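Local coordinates for putative immunoglobulin-blocking virulence protein (Mycoplasma mycoides subsp. capri, PDB 7ADK) that probably binds host immunoglobulins and blocks their action, which would contribute to the virulence of the mycoplasma, at residues Y351-Y356 / G411-G416; K386-K391 / K433-K438. One frame throughout, in Å; residues are numbered along the deposited sequence.

Contact 1: Y351-Y356 / G411-G416; sequences YRVFDY and GKLNSG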
# COMPACT_ATOMS: atom_id res chain seq x y z
N TYR A 351 6.93 -17.07 -35.48
CA TYR A 351 7.79 -17.12 -34.28
C TYR A 351 7.17 -17.96 -33.18
O TYR A 351 7.87 -18.74 -32.54
CB TYR A 351 8.18 -15.74 -33.75
CG TYR A 351 9.31 -15.08 -34.51
CD1 TYR A 351 10.58 -15.69 -34.56
CD2 TYR A 351 9.11 -13.85 -35.14
CE1 TYR A 351 11.62 -15.09 -35.28
CE2 TYR A 351 10.14 -13.25 -35.87
CZ TYR A 351 11.39 -13.88 -35.96
OH TYR A 351 12.36 -13.32 -36.71
N ARG A 352 5.86 -17.87 -32.96
CA ARG A 352 5.18 -18.67 -31.93
C ARG A 352 5.22 -20.16 -32.25
O ARG A 352 4.95 -20.57 -33.37
CB ARG A 352 3.74 -18.18 -31.74
CG ARG A 352 3.75 -16.72 -31.32
CD ARG A 352 2.36 -16.20 -30.98
NE ARG A 352 1.94 -16.60 -29.63
CZ ARG A 352 1.30 -15.84 -28.78
NH1 ARG A 352 0.72 -14.72 -29.11
NH2 ARG A 352 1.26 -16.18 -27.54
N VAL A 353 5.50 -20.99 -31.24
CA VAL A 353 5.03 -22.37 -31.24
C VAL A 353 3.56 -22.36 -30.79
O VAL A 353 3.17 -21.47 -30.03
CB VAL A 353 5.95 -23.27 -30.40
CG1 VAL A 353 5.85 -23.06 -28.91
CG2 VAL A 353 5.69 -24.74 -30.68
N PHE A 354 2.73 -23.25 -31.32
CA PHE A 354 1.27 -23.07 -31.32
C PHE A 354 0.85 -21.80 -32.08
O PHE A 354 0.11 -20.95 -31.58
CB PHE A 354 0.66 -23.24 -29.93
CG PHE A 354 1.16 -24.44 -29.16
CD1 PHE A 354 1.07 -25.73 -29.72
CD2 PHE A 354 1.69 -24.29 -27.87
CE1 PHE A 354 1.49 -26.85 -29.00
CE2 PHE A 354 2.11 -25.41 -27.14
CZ PHE A 354 2.00 -26.70 -27.71
N ASP A 355 1.35 -21.66 -33.30
CA ASP A 355 1.13 -20.54 -34.23
C ASP A 355 -0.34 -20.38 -34.67
O ASP A 355 -1.13 -21.32 -34.62
CB ASP A 355 1.98 -20.76 -35.48
CG ASP A 355 1.61 -22.03 -36.24
OD1 ASP A 355 1.84 -23.14 -35.72
OD2 ASP A 355 1.10 -21.93 -37.37
N TYR A 356 -0.69 -19.18 -35.14
CA TYR A 356 -2.00 -18.85 -35.70
C TYR A 356 -1.91 -17.75 -36.78
O TYR A 356 -0.99 -16.95 -36.77
CB TYR A 356 -2.99 -18.51 -34.58
CG TYR A 356 -2.64 -17.38 -33.63
CD1 TYR A 356 -3.01 -16.06 -33.92
CD2 TYR A 356 -2.00 -17.67 -32.41
CE1 TYR A 356 -2.77 -15.04 -33.00
CE2 TYR A 356 -1.76 -16.65 -31.48
CZ TYR A 356 -2.15 -15.33 -31.77
OH TYR A 356 -1.97 -14.34 -30.86
N GLY A 411 7.03 -31.36 -41.34
CA GLY A 411 6.87 -32.22 -40.16
C GLY A 411 7.15 -31.62 -38.78
O GLY A 411 7.34 -32.36 -37.82
N LYS A 412 7.19 -30.29 -38.67
CA LYS A 412 7.75 -29.53 -37.55
C LYS A 412 6.94 -29.62 -36.25
O LYS A 412 7.53 -29.91 -35.21
CB LYS A 412 7.98 -28.09 -38.04
CG LYS A 412 8.82 -27.24 -37.10
CD LYS A 412 9.39 -25.98 -37.75
CE LYS A 412 10.48 -26.31 -38.76
NZ LYS A 412 11.27 -25.14 -39.13
N LEU A 413 5.62 -29.42 -36.28
CA LEU A 413 4.70 -29.62 -35.14
C LEU A 413 3.22 -29.62 -35.56
O LEU A 413 2.77 -28.63 -36.12
CB LEU A 413 4.91 -28.51 -34.08
CG LEU A 413 4.12 -28.71 -32.78
CD1 LEU A 413 4.68 -29.85 -31.96
CD2 LEU A 413 4.17 -27.47 -31.92
N ASN A 414 2.44 -30.66 -35.21
CA ASN A 414 0.97 -30.69 -35.32
C ASN A 414 0.26 -30.97 -33.99
O ASN A 414 -0.90 -30.60 -33.82
CB ASN A 414 0.57 -31.70 -36.40
CG ASN A 414 0.71 -31.12 -37.78
OD1 ASN A 414 -0.01 -30.21 -38.14
ND2 ASN A 414 1.63 -31.58 -38.58
N SER A 415 0.95 -31.58 -33.03
CA SER A 415 0.46 -31.83 -31.67
C SER A 415 1.59 -31.77 -30.64
O SER A 415 2.73 -32.13 -30.95
CB SER A 415 -0.26 -33.18 -31.59
OG SER A 415 0.61 -34.24 -31.90
N GLY A 416 1.29 -31.35 -29.42
CA GLY A 416 2.28 -31.19 -28.37
C GLY A 416 1.74 -31.48 -26.98
O GLY A 416 0.63 -31.07 -26.63
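At the entry to strand 415-422, Leu413 meets Val353 and Phe354, two residues of the loop that follows helix 339-351. No polar bond is made directly between the two segments; what joins them is apolar. Both side-chain contacts of the leucine run through one methyl group, Leu413 CD2. Leu413 CG stands anti to the backbone N (chi1 -174°), sending the branched end across to the loop; the nearest alpha carbons, Val353 CA and Leu413 CA, are 8.2 Å apart. There Leu413 CD2 lies 3.4 Å from Val353 CG2 and 4.0 Å from Phe354 CE1, touching two consecutive side chains of the loop. The leucine comes to the Phe354 ring obliquely. Gly416, in contrast, meets that ring at its edge and near its plane, with Gly416 CA 4.5 Å from Phe354 CE1. Phe354 takes left-handed backbone angles (phi 60°, psi 51°).

Strand 396-403 ties the two segments together: Arg403 forms a salt bridge with Asp355 and a hydrogen bond to Leu413 O, while Leu401 pairs with Gly416 through the backbone. Trp375 meets the Phe354 ring edge-to-face and also bonds Asp355 O through its indole nitrogen. On strand 473-481, Gln476 touches both Val353 and Phe354. The arrangement is that of a loop packed against a mixed beta-sheet, where strand 415-422 runs antiparallel to 396-403 and opens a beta-alpha-beta crossover to parallel strand 448-454.

Contact 2: K386-K391 / K433-K438; sequences KKYNFK and KELIEK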
# COMPACT_ATOMS: atom_id res chain seq x y z
N LYS A 386 -1.26 -41.86 -12.78
CA LYS A 386 -1.20 -43.29 -12.49
C LYS A 386 0.22 -43.83 -12.63
O LYS A 386 0.64 -44.64 -11.81
CB LYS A 386 -2.20 -43.98 -13.44
CG LYS A 386 -2.62 -45.38 -13.01
CD LYS A 386 -3.56 -46.05 -14.03
CE LYS A 386 -4.81 -45.25 -14.40
NZ LYS A 386 -5.75 -45.08 -13.28
N LYS A 387 0.99 -43.36 -13.62
CA LYS A 387 2.40 -43.71 -13.81
C LYS A 387 3.30 -43.10 -12.73
O LYS A 387 4.08 -43.82 -12.11
CB LYS A 387 2.84 -43.31 -15.23
CG LYS A 387 4.30 -43.70 -15.52
CD LYS A 387 4.64 -43.71 -17.01
CE LYS A 387 4.00 -44.91 -17.72
NZ LYS A 387 4.42 -45.04 -19.11
N TYR A 388 3.21 -41.79 -12.53
CA TYR A 388 4.05 -40.99 -11.65
C TYR A 388 3.41 -40.69 -10.28
O TYR A 388 3.92 -39.85 -9.55
CB TYR A 388 4.48 -39.71 -12.38
CG TYR A 388 5.26 -39.98 -13.66
CD1 TYR A 388 6.57 -40.48 -13.57
CD2 TYR A 388 4.68 -39.76 -14.92
CE1 TYR A 388 7.29 -40.78 -14.73
CE2 TYR A 388 5.41 -40.05 -16.09
CZ TYR A 388 6.72 -40.56 -15.99
OH TYR A 388 7.40 -40.86 -17.12
N ASN A 389 2.32 -41.36 -9.93
CA ASN A 389 1.72 -41.35 -8.59
C ASN A 389 1.51 -39.95 -8.01
O ASN A 389 2.12 -39.58 -7.01
CB ASN A 389 2.51 -42.29 -7.67
CG ASN A 389 2.45 -43.74 -8.11
OD1 ASN A 389 1.40 -44.33 -8.25
ND2 ASN A 389 3.57 -44.37 -8.33
N PHE A 390 0.63 -39.15 -8.62
CA PHE A 390 0.14 -37.89 -8.05
C PHE A 390 -1.39 -37.84 -8.05
O PHE A 390 -2.04 -38.46 -8.89
CB PHE A 390 0.80 -36.69 -8.75
CG PHE A 390 0.60 -36.57 -10.25
CD1 PHE A 390 1.61 -37.00 -11.13
CD2 PHE A 390 -0.56 -35.98 -10.76
CE1 PHE A 390 1.46 -36.84 -12.51
CE2 PHE A 390 -0.72 -35.82 -12.15
CZ PHE A 390 0.29 -36.25 -13.02
N LYS A 391 -2.00 -37.13 -7.10
CA LYS A 391 -3.45 -36.90 -7.06
C LYS A 391 -3.83 -35.71 -7.94
O LYS A 391 -2.99 -34.86 -8.22
CB LYS A 391 -3.90 -36.66 -5.61
CG LYS A 391 -3.56 -37.83 -4.67
CD LYS A 391 -4.02 -37.61 -3.22
CE LYS A 391 -3.42 -36.38 -2.52
NZ LYS A 391 -1.95 -36.43 -2.40
N LYS A 433 11.22 -30.76 -9.73
CA LYS A 433 12.55 -31.19 -10.18
C LYS A 433 12.64 -32.70 -10.42
O LYS A 433 13.27 -33.13 -11.37
CB LYS A 433 13.63 -30.74 -9.18
CG LYS A 433 15.03 -30.84 -9.80
CD LYS A 433 16.14 -30.44 -8.82
CE LYS A 433 17.52 -30.46 -9.46
NZ LYS A 433 17.98 -31.82 -9.82
N GLU A 434 11.99 -33.50 -9.57
CA GLU A 434 11.99 -34.96 -9.70
C GLU A 434 11.20 -35.40 -10.94
O GLU A 434 11.67 -36.22 -11.72
CB GLU A 434 11.40 -35.61 -8.44
CG GLU A 434 12.01 -35.15 -7.11
CD GLU A 434 13.52 -35.30 -7.00
OE1 GLU A 434 14.12 -36.19 -7.63
OE2 GLU A 434 14.11 -34.52 -6.24
N LEU A 435 10.04 -34.80 -11.16
CA LEU A 435 9.16 -35.08 -12.29
C LEU A 435 9.78 -34.62 -13.61
O LEU A 435 9.77 -35.39 -14.57
CB LEU A 435 7.81 -34.40 -12.01
CG LEU A 435 6.70 -34.77 -13.00
CD1 LEU A 435 6.26 -36.21 -12.85
CD2 LEU A 435 5.50 -33.89 -12.76
N ILE A 436 10.35 -33.42 -13.66
CA ILE A 436 11.04 -32.91 -14.84
C ILE A 436 12.18 -33.86 -15.25
O ILE A 436 12.40 -34.05 -16.44
CB ILE A 436 11.51 -31.46 -14.56
CG1 ILE A 436 10.31 -30.50 -14.65
CG2 ILE A 436 12.62 -31.03 -15.51
CD1 ILE A 436 10.53 -29.13 -14.01
N GLU A 437 12.89 -34.48 -14.31
CA GLU A 437 13.91 -35.49 -14.62
C GLU A 437 13.36 -36.89 -14.94
O GLU A 437 13.85 -37.52 -15.87
CB GLU A 437 14.96 -35.55 -13.50
CG GLU A 437 15.91 -34.34 -13.47
CD GLU A 437 16.87 -34.24 -14.67
OE1 GLU A 437 17.64 -33.25 -14.75
OE2 GLU A 437 16.88 -35.12 -15.56
N LYS A 438 12.32 -37.38 -14.25
CA LYS A 438 11.72 -38.68 -14.58
C LYS A 438 11.08 -38.68 -15.98
O LYS A 438 11.29 -39.64 -16.71
CB LYS A 438 10.77 -39.18 -13.47
CG LYS A 438 11.57 -39.97 -12.42
CD LYS A 438 10.73 -40.68 -11.36
CE LYS A 438 10.41 -39.82 -10.15
NZ LYS A 438 9.87 -40.60 -9.02
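Tyr388 and Leu435 meet at about a right angle, the leucine side chain running across the root of the tyrosine. Leu435 CD1 sits 4.0 Å from both Tyr388 CB and Tyr388 CG, so it rests against the junction of methylene and ring. With chi1 at -171° the Leu435 chain extends away from its backbone N, bringing the methyl to the tyrosine although the CB does not point there. Farther out along the ring, Lys438 slides past Tyr388 in the opposite direction, with Lys438 CB 4.0 Å from Tyr388 CE1. Both partners approach the ring obliquely.

Leu435 and Lys438 are three residues apart on helix 426-442, the connecting helix of the beta-alpha-beta unit between parallel strands 415-422 and 448-454. Tyr388 comes just after helix 381-387 and is the first residue to leave its helical path. Lys387, from the last turn of that helix, lays its CG over the centre of one face of the Tyr388 ring, 3.8 Å above the plane. The phenol oxygen reaches beyond the segment to a hydrogen bond with Asp442, while Arg431 takes the carbonyl oxygens of Tyr388 and Asn389.

In the fold
Both contacts involve the same beta-alpha-beta unit: contact 1 lies at the start of strand 415-422, and contact 2 on helix 426-442, which follows it in the chain. Their centres are about 26 Å apart and their nearest atoms about 14 Å. Both are largely buried, contact 1 with three of its four touching residues buried, contact 2 with an exposed lysine at its margin and farther from the chain's centre, about 38 Å against 25 Å. In contact 1 the segments meet through apolar atoms only, with Arg403 bridging them by polar bonds. In contact 2 the tyrosine has a polar end, bonded to Asp442 of helix 426-442. Strand 396-403 borders both: Leu401 touches Phe354, and Ile396 touches Leu435.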